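PDB 3DXQ: choline/ethanolamine kinase family protein from Mesorhizobium loti, which belongs to a family of kinase-like phosphotransferases and probably acts as a small-molecule kinase, with ethanolamine a possible substrate. Local coordinates for residues 111-116 with 192-197; 66-71 with 118-123. All blocks are in the same frame, centred on the assembly; numbering follows the deposited sequence.

Interaction 1 (111-116 with 192-197); sequences GEAFRK and MWIVDW
Ile194 places its CG1 branch anti to its own carbonyl carbon (chi1 -40°), and an extended chi2 of 179° then carries CD1 outward from the strand to helix 106-118. There CD1 comes up against two neighbours on the helix: Ala113 CB, 3.9 Å from Ile194 CD1, and the Phe114 ring, whose CE1 lies 4.2 Å from Ile194 CD1 and which is met obliquely. The CB of Phe114 points away from the strand, yet its ring swings back far enough to touch it, while also resting on Leu209 and Leu212 of helix 206-215. One turn of helix thus offers a methyl and an aromatic ring to the same methyl group. Selenomethionine Met192 extends the patch: of its side chain only CB takes part, 4.1 Å from Ala113 CB, beside the backbone Met192 O, 3.9 Å from Ala113 CB. The rest of the chain, bent at chi2, leads away from the helix; the side chain touches Phe185 and Asp187. Helix 111-116 crosses strand 192-194 at -54°, with their axes 8.1 Å apart, a spacing consistent with the small Ala113 at the interface. In a kinase-like fold this strand closes the hairpin following the catalytic loop, and the segment runs on to Asp196, which probably matches the metal-binding aspartate of relatives. No hydrogen bond links helix and strand here, so cohesion across this buried seam rests mainly on van der Waals packing, largely apolar.

Interaction 2 (66-71 with 118-123); sequences AKAGVS and HGSGAV
Ala68 and Ser120 each direct CB at the opposite segment, but not symmetrically: Ser120 CB comes almost straight at the Ala68 methyl, which it meets obliquely from the side. Ala68 CB to Ser120 CB is 3.3 Å, a short distance whose exact value is doubtful at this resolution. The CB-OG bond turns across the line between the two carbons: chi1 of 74° sets OG between the backbone N and the carbonyl carbon, leaving Ser120 OG 3.5 Å from Ala68 CB. A looser third member is Ala122, whose CB lies 4.5 Å from Ala68 CB and also touches Ala175. Both sides are loops that follow directly on helices. Helix 55-67 stops in a Schellman motif at Gly69, with positive phi, and probably corresponds to the αC helix of protein kinases, whose following loop packs on the end of helix αE, here 106-118. Beyond that second helix Ser120 forms an ST turn, its OG accepting from Ala122 N at 3.1 Å with an N-H...O angle of 149°, while the same hydroxyl is also bonded to Leu117 O. An alanine in place of Ser120 would keep the CB facing Ala68, but is likely to leave Ala122 N and Leu117 O without this partner. Farther along, Val123 N bonds to Glu64 OE1 of helix 55-67.

How the interactions relate
From the N terminus the chain reaches 66-71, at the end of helix 55-67, passes through strands 74-77 and 84-87, and returns along helix 106-118. The loop that follows, 118-123, closes interaction 2 across 46 residues. Segment 111-116, already passed inside that loop, waits for 192-197 and closes interaction 1 across 75 residues, so the two loops cross. Their centres are 9 Å apart and joined directly: Ile194 N probably bonds to Val70 O at 3.0 Å, and Lys116 NZ probably to Gly69 O at 3.2 Å. Helix 106-118, the loop after helix 55-67 and the hairpin strand leading to Asp196 are thus tied to one another.

Interaction 1 (111-116 with 192-197)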
ATOM      1  N   GLY A 111      -1.977 -12.033  -5.204  1.00 35.19           N
ATOM      2  CA  GLY A 111      -1.226 -12.956  -4.349  1.00 34.59           C
ATOM      3  C   GLY A 111       0.012 -13.489  -5.045  1.00 36.88           C
ATOM      4  O   GLY A 111       1.081 -13.588  -4.444  1.00 35.90           O
ATOM      5  N   GLU A 112      -0.114 -13.785  -6.329  1.00 39.35           N
ATOM      6  CA  GLU A 112       1.038 -14.243  -7.122  1.00 43.01           C
ATOM      7  C   GLU A 112       2.084 -13.141  -7.217  1.00 42.07           C
ATOM      8  O   GLU A 112       3.278 -13.424  -7.103  1.00 41.75           O
ATOM      9  CB  GLU A 112       0.583 -14.758  -8.501  1.00 41.99           C
ATOM     10  CG  GLU A 112      -0.070 -16.189  -8.368  1.00 50.09           C
ATOM     11  CD  GLU A 112      -1.244 -16.535  -9.343  1.00 50.85           C
ATOM     12  OE1 GLU A 112      -1.449 -15.867 -10.393  1.00 63.83           O
ATOM     13  OE2 GLU A 112      -1.977 -17.515  -9.031  1.00 60.15           O
ATOM     14  N   ALA A 113       1.645 -11.885  -7.347  1.00 41.35           N
ATOM     15  CA  ALA A 113       2.598 -10.769  -7.426  1.00 42.11           C
ATOM     16  C   ALA A 113       3.338 -10.623  -6.094  1.00 43.75           C
ATOM     17  O   ALA A 113       4.578 -10.510  -6.078  1.00 45.26           O
ATOM     18  CB  ALA A 113       1.896  -9.466  -7.793  1.00 42.76           C
ATOM     19  N   PHE A 114       2.597 -10.617  -4.984  1.00 40.60           N
ATOM     20  CA  PHE A 114       3.244 -10.555  -3.685  1.00 39.90           C
ATOM     21  C   PHE A 114       4.213 -11.724  -3.525  1.00 40.25           C
ATOM     22  O   PHE A 114       5.330 -11.575  -3.023  1.00 41.94           O
ATOM     23  CB  PHE A 114       2.225 -10.610  -2.544  1.00 39.95           C
ATOM     24  CG  PHE A 114       1.443  -9.343  -2.349  1.00 38.92           C
ATOM     25  CD1 PHE A 114       2.042  -8.096  -2.475  1.00 41.14           C
ATOM     26  CD2 PHE A 114       0.123  -9.398  -1.955  1.00 40.07           C
ATOM     27  CE1 PHE A 114       1.298  -6.935  -2.259  1.00 44.96           C
ATOM     28  CE2 PHE A 114      -0.612  -8.240  -1.727  1.00 43.20           C
ATOM     29  CZ  PHE A 114      -0.021  -7.014  -1.874  1.00 43.00           C
ATOM     30  N   ARG A 115       3.777 -12.899  -3.951  1.00 40.10           N
ATOM     31  CA  ARG A 115       4.581 -14.096  -3.776  1.00 39.97           C
ATOM     32  C   ARG A 115       5.918 -13.957  -4.462  1.00 40.51           C
ATOM     33  O   ARG A 115       6.948 -14.340  -3.924  1.00 38.85           O
ATOM     34  CB  ARG A 115       3.847 -15.300  -4.344  1.00 39.75           C
ATOM     35  CG  ARG A 115       4.499 -16.644  -4.070  1.00 35.45           C
ATOM     36  CD  ARG A 115       3.521 -17.705  -4.462  1.00 37.38           C
ATOM     37  NE  ARG A 115       4.056 -19.051  -4.458  1.00 41.58           N
ATOM     38  CZ  ARG A 115       3.373 -20.115  -4.862  1.00 43.47           C
ATOM     39  NH1 ARG A 115       2.121 -19.996  -5.288  1.00 48.31           N
ATOM     40  NH2 ARG A 115       3.936 -21.307  -4.846  1.00 38.99           N
ATOM     41  N   LYS A 116       5.876 -13.412  -5.673  1.00 42.42           N
ATOM     42  CA  LYS A 116       7.067 -13.175  -6.452  1.00 42.49           C
ATOM     43  C   LYS A 116       7.939 -12.153  -5.749  1.00 41.61           C
ATOM     44  O   LYS A 116       9.169 -12.334  -5.671  1.00 42.58           O
ATOM     45  CB  LYS A 116       6.701 -12.690  -7.848  1.00 43.02           C
ATOM     46  CG  LYS A 116       7.849 -12.812  -8.849  1.00 47.55           C
ATOM     47  CD  LYS A 116       7.316 -12.648 -10.281  1.00 51.94           C
ATOM     48  CE  LYS A 116       8.406 -12.534 -11.314  1.00 49.48           C
ATOM     49  NZ  LYS A 116       7.798 -12.018 -12.556  1.00 54.96           N
HETATM   50  N   MSE A 192      -0.227  -9.318 -12.523  1.00 45.38           N
HETATM   51  CA  MSE A 192      -0.313  -8.011 -11.932  1.00 45.10           C
HETATM   52  C   MSE A 192       1.082  -7.506 -11.835  1.00 43.32           C
HETATM   53  O   MSE A 192       1.978  -8.288 -11.542  1.00 38.19           O
HETATM   54  CB  MSE A 192      -0.832  -8.114 -10.513  1.00 45.08           C
HETATM   55  CG  MSE A 192      -2.191  -8.675 -10.422  1.00 49.36           C
HETATM   56 SE   MSE A 192      -3.399  -7.273 -10.268  0.75 49.10          SE
HETATM   57  CE  MSE A 192      -5.140  -8.261 -10.572  1.00 39.89           C
ATOM     58  N   TRP A 193       1.250  -6.215 -12.120  1.00 42.86           N
ATOM     59  CA  TRP A 193       2.452  -5.498 -11.785  1.00 43.61           C
ATOM     60  C   TRP A 193       2.055  -4.567 -10.642  1.00 43.66           C
ATOM     61  O   TRP A 193       0.874  -4.300 -10.418  1.00 42.12           O
ATOM     62  CB  TRP A 193       2.929  -4.678 -12.945  1.00 47.18           C
ATOM     63  CG  TRP A 193       3.229  -5.446 -14.211  1.00 50.27           C
ATOM     64  CD1 TRP A 193       2.344  -5.806 -15.180  1.00 51.65           C
ATOM     65  CD2 TRP A 193       4.507  -5.873 -14.656  1.00 46.86           C
ATOM     66  NE1 TRP A 193       2.990  -6.455 -16.198  1.00 49.10           N
ATOM     67  CE2 TRP A 193       4.323  -6.509 -15.909  1.00 50.97           C
ATOM     68  CE3 TRP A 193       5.791  -5.799 -14.116  1.00 50.10           C
ATOM     69  CZ2 TRP A 193       5.381  -7.060 -16.640  1.00 49.68           C
ATOM     70  CZ3 TRP A 193       6.856  -6.346 -14.843  1.00 54.65           C
ATOM     71  CH2 TRP A 193       6.639  -6.971 -16.095  1.00 53.62           C
ATOM     72  N   ILE A 194       3.040  -4.085  -9.899  1.00 44.40           N
ATOM     73  CA  ILE A 194       2.780  -3.153  -8.808  1.00 42.51           C
ATOM     74  C   ILE A 194       3.693  -1.929  -8.985  1.00 43.47           C
ATOM     75  O   ILE A 194       4.849  -2.075  -9.371  1.00 42.76           O
ATOM     76  CB  ILE A 194       3.009  -3.810  -7.423  1.00 42.01           C
ATOM     77  CG1 ILE A 194       2.484  -5.256  -7.423  1.00 42.30           C
ATOM     78  CG2 ILE A 194       2.349  -2.995  -6.349  1.00 37.12           C
ATOM     79  CD1 ILE A 194       2.671  -6.011  -6.147  1.00 35.90           C
ATOM     80  N   VAL A 195       3.142  -0.744  -8.702  1.00 43.33           N
ATOM     81  CA  VAL A 195       3.854   0.531  -8.793  1.00 42.70           C
ATOM     82  C   VAL A 195       3.747   1.290  -7.474  1.00 43.98           C
ATOM     83  O   VAL A 195       2.996   0.881  -6.603  1.00 43.75           O
ATOM     84  CB  VAL A 195       3.260   1.408  -9.931  1.00 41.81           C
ATOM     85  CG1 VAL A 195       3.193   0.608 -11.205  1.00 39.35           C
ATOM     86  CG2 VAL A 195       1.857   1.943  -9.550  1.00 30.64           C
ATOM     87  N   ASP A 196       4.457   2.413  -7.371  1.00 46.55           N
ATOM     88  CA  ASP A 196       4.439   3.321  -6.201  1.00 49.50           C
ATOM     89  C   ASP A 196       5.095   2.725  -4.980  1.00 50.95           C
ATOM     90  O   ASP A 196       4.433   2.293  -4.043  1.00 52.46           O
ATOM     91  CB  ASP A 196       3.027   3.802  -5.862  1.00 50.39           C
ATOM     92  CG  ASP A 196       2.834   5.297  -6.104  1.00 56.69           C
ATOM     93  OD1 ASP A 196       3.076   5.771  -7.241  1.00 61.18           O
ATOM     94  OD2 ASP A 196       2.407   5.992  -5.151  1.00 65.54           O
ATOM     95  N   TRP A 197       6.418   2.733  -4.987  1.00 50.98           N
ATOM     96  CA  TRP A 197       7.193   2.070  -3.949  1.00 49.19           C
ATOM     97  C   TRP A 197       7.705   3.009  -2.900  1.00 48.66           C
ATOM     98  O   TRP A 197       8.640   2.687  -2.186  1.00 48.73           O
ATOM     99  CB  TRP A 197       8.355   1.314  -4.609  1.00 48.49           C
ATOM    100  CG  TRP A 197       7.836   0.302  -5.562  1.00 48.68           C
ATOM    101  CD1 TRP A 197       7.500   0.509  -6.860  1.00 49.01           C
ATOM    102  CD2 TRP A 197       7.525  -1.069  -5.280  1.00 48.80           C
ATOM    103  NE1 TRP A 197       7.027  -0.648  -7.420  1.00 51.33           N
ATOM    104  CE2 TRP A 197       7.025  -1.634  -6.468  1.00 49.07           C
ATOM    105  CE3 TRP A 197       7.633  -1.876  -4.146  1.00 47.20           C
ATOM    106  CZ2 TRP A 197       6.640  -2.966  -6.554  1.00 49.67           C
ATOM    107  CZ3 TRP A 197       7.243  -3.199  -4.231  1.00 50.05           C
ATOM    108  CH2 TRP A 197       6.755  -3.730  -5.425  1.00 50.19           C
TER

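Interaction 2 (66-71 with 118-123)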
ATOM      1  N   ALA A  66      11.713  -3.838  -9.642  1.00 42.74           N
ATOM      2  CA  ALA A  66      11.825  -4.068 -11.080  1.00 43.40           C
ATOM      3  C   ALA A  66      12.687  -5.296 -11.377  1.00 43.80           C
ATOM      4  O   ALA A  66      12.326  -6.125 -12.210  1.00 41.32           O
ATOM      5  CB  ALA A  66      12.398  -2.841 -11.762  1.00 41.41           C
ATOM      6  N   LYS A  67      13.819  -5.386 -10.675  1.00 45.02           N
ATOM      7  CA  LYS A  67      14.729  -6.523 -10.764  1.00 45.44           C
ATOM      8  C   LYS A  67      14.023  -7.819 -10.389  1.00 46.06           C
ATOM      9  O   LYS A  67      14.289  -8.869 -10.982  1.00 47.30           O
ATOM     10  CB  LYS A  67      15.939  -6.345  -9.833  1.00 45.63           C
ATOM     11  CG  LYS A  67      17.176  -5.702 -10.450  1.00 49.08           C
ATOM     12  CD  LYS A  67      18.432  -5.902  -9.558  1.00 51.50           C
ATOM     13  CE  LYS A  67      18.724  -7.387  -9.221  1.00 62.10           C
ATOM     14  NZ  LYS A  67      20.064  -7.600  -8.549  1.00 64.11           N
ATOM     15  N   ALA A  68      13.142  -7.754  -9.391  1.00 44.83           N
ATOM     16  CA  ALA A  68      12.379  -8.916  -8.981  1.00 43.68           C
ATOM     17  C   ALA A  68      11.219  -9.259  -9.935  1.00 45.00           C
ATOM     18  O   ALA A  68      10.496 -10.241  -9.703  1.00 45.21           O
ATOM     19  CB  ALA A  68      11.862  -8.716  -7.597  1.00 43.84           C
ATOM     20  N   GLY A  69      11.039  -8.471 -10.998  1.00 44.52           N
ATOM     21  CA  GLY A  69       9.991  -8.716 -12.001  1.00 43.97           C
ATOM     22  C   GLY A  69       8.575  -8.374 -11.537  1.00 45.75           C
ATOM     23  O   GLY A  69       7.600  -8.894 -12.071  1.00 47.24           O
ATOM     24  N   VAL A  70       8.459  -7.509 -10.540  1.00 45.22           N
ATOM     25  CA  VAL A  70       7.170  -7.181  -9.952  1.00 44.11           C
ATOM     26  C   VAL A  70       6.731  -5.793 -10.355  1.00 44.65           C
ATOM     27  O   VAL A  70       5.539  -5.547 -10.570  1.00 45.26           O
ATOM     28  CB  VAL A  70       7.233  -7.326  -8.403  1.00 42.50           C
ATOM     29  CG1 VAL A  70       6.096  -6.632  -7.748  1.00 37.76           C
ATOM     30  CG2 VAL A  70       7.233  -8.771  -8.026  1.00 41.46           C
ATOM     31  N   SER A  71       7.694  -4.885 -10.435  1.00 45.28           N
ATOM     32  CA  SER A  71       7.460  -3.517 -10.873  1.00 44.95           C
ATOM     33  C   SER A  71       7.922  -3.284 -12.310  1.00 45.03           C
ATOM     34  O   SER A  71       8.861  -3.917 -12.803  1.00 44.46           O
ATOM     35  CB  SER A  71       8.200  -2.541  -9.969  1.00 44.06           C
ATOM     36  OG  SER A  71       8.382  -1.286 -10.624  1.00 46.91           O
ATOM     37  N   HIS A 118       7.938 -11.077  -2.380  1.00 42.41           N
ATOM     38  CA  HIS A 118       8.489 -11.521  -1.093  1.00 41.32           C
ATOM     39  C   HIS A 118       9.503 -12.629  -1.275  1.00 40.61           C
ATOM     40  O   HIS A 118      10.490 -12.705  -0.573  1.00 42.55           O
ATOM     41  CB  HIS A 118       7.377 -11.974  -0.165  1.00 40.26           C
ATOM     42  CG  HIS A 118       6.376 -10.907   0.141  1.00 41.60           C
ATOM     43  ND1 HIS A 118       5.099 -11.187   0.566  1.00 39.11           N
ATOM     44  CD2 HIS A 118       6.458  -9.560   0.060  1.00 45.71           C
ATOM     45  CE1 HIS A 118       4.439 -10.056   0.744  1.00 40.76           C
ATOM     46  NE2 HIS A 118       5.243  -9.052   0.452  1.00 38.05           N
ATOM     47  N   GLY A 119       9.269 -13.476  -2.254  1.00 43.09           N
ATOM     48  CA  GLY A 119      10.195 -14.558  -2.573  1.00 42.11           C
ATOM     49  C   GLY A 119      11.385 -14.153  -3.390  1.00 40.67           C
ATOM     50  O   GLY A 119      12.204 -15.012  -3.715  1.00 43.41           O
ATOM     51  N   SER A 120      11.499 -12.869  -3.730  1.00 40.86           N
ATOM     52  CA  SER A 120      12.623 -12.374  -4.560  1.00 41.52           C
ATOM     53  C   SER A 120      13.905 -12.077  -3.765  1.00 41.47           C
ATOM     54  O   SER A 120      13.980 -12.261  -2.555  1.00 42.60           O
ATOM     55  CB  SER A 120      12.218 -11.091  -5.283  1.00 41.99           C
ATOM     56  OG  SER A 120      12.183  -9.990  -4.379  1.00 41.95           O
ATOM     57  N   GLY A 121      14.916 -11.601  -4.465  1.00 42.15           N
ATOM     58  CA  GLY A 121      16.149 -11.191  -3.819  1.00 43.19           C
ATOM     59  C   GLY A 121      16.150  -9.699  -3.537  1.00 42.48           C
ATOM     60  O   GLY A 121      17.155  -9.164  -3.060  1.00 42.44           O
ATOM     61  N   ALA A 122      15.034  -9.033  -3.836  1.00 41.91           N
ATOM     62  CA  ALA A 122      14.872  -7.618  -3.539  1.00 42.84           C
ATOM     63  C   ALA A 122      15.362  -7.330  -2.132  1.00 42.53           C
ATOM     64  O   ALA A 122      15.054  -8.086  -1.238  1.00 44.16           O
ATOM     65  CB  ALA A 122      13.404  -7.220  -3.661  1.00 40.75           C
ATOM     66  N   VAL A 123      16.129  -6.246  -1.961  1.00 43.57           N
ATOM     67  CA  VAL A 123      16.590  -5.772  -0.657  1.00 43.59           C
ATOM     68  C   VAL A 123      16.189  -4.322  -0.495  1.00 44.54           C
ATOM     69  O   VAL A 123      16.655  -3.485  -1.259  1.00 44.41           O
ATOM     70  CB  VAL A 123      18.119  -5.817  -0.524  1.00 44.68           C
ATOM     71  CG1 VAL A 123      18.552  -5.106   0.759  1.00 39.03           C
ATOM     72  CG2 VAL A 123      18.610  -7.262  -0.555  1.00 38.46           C
TER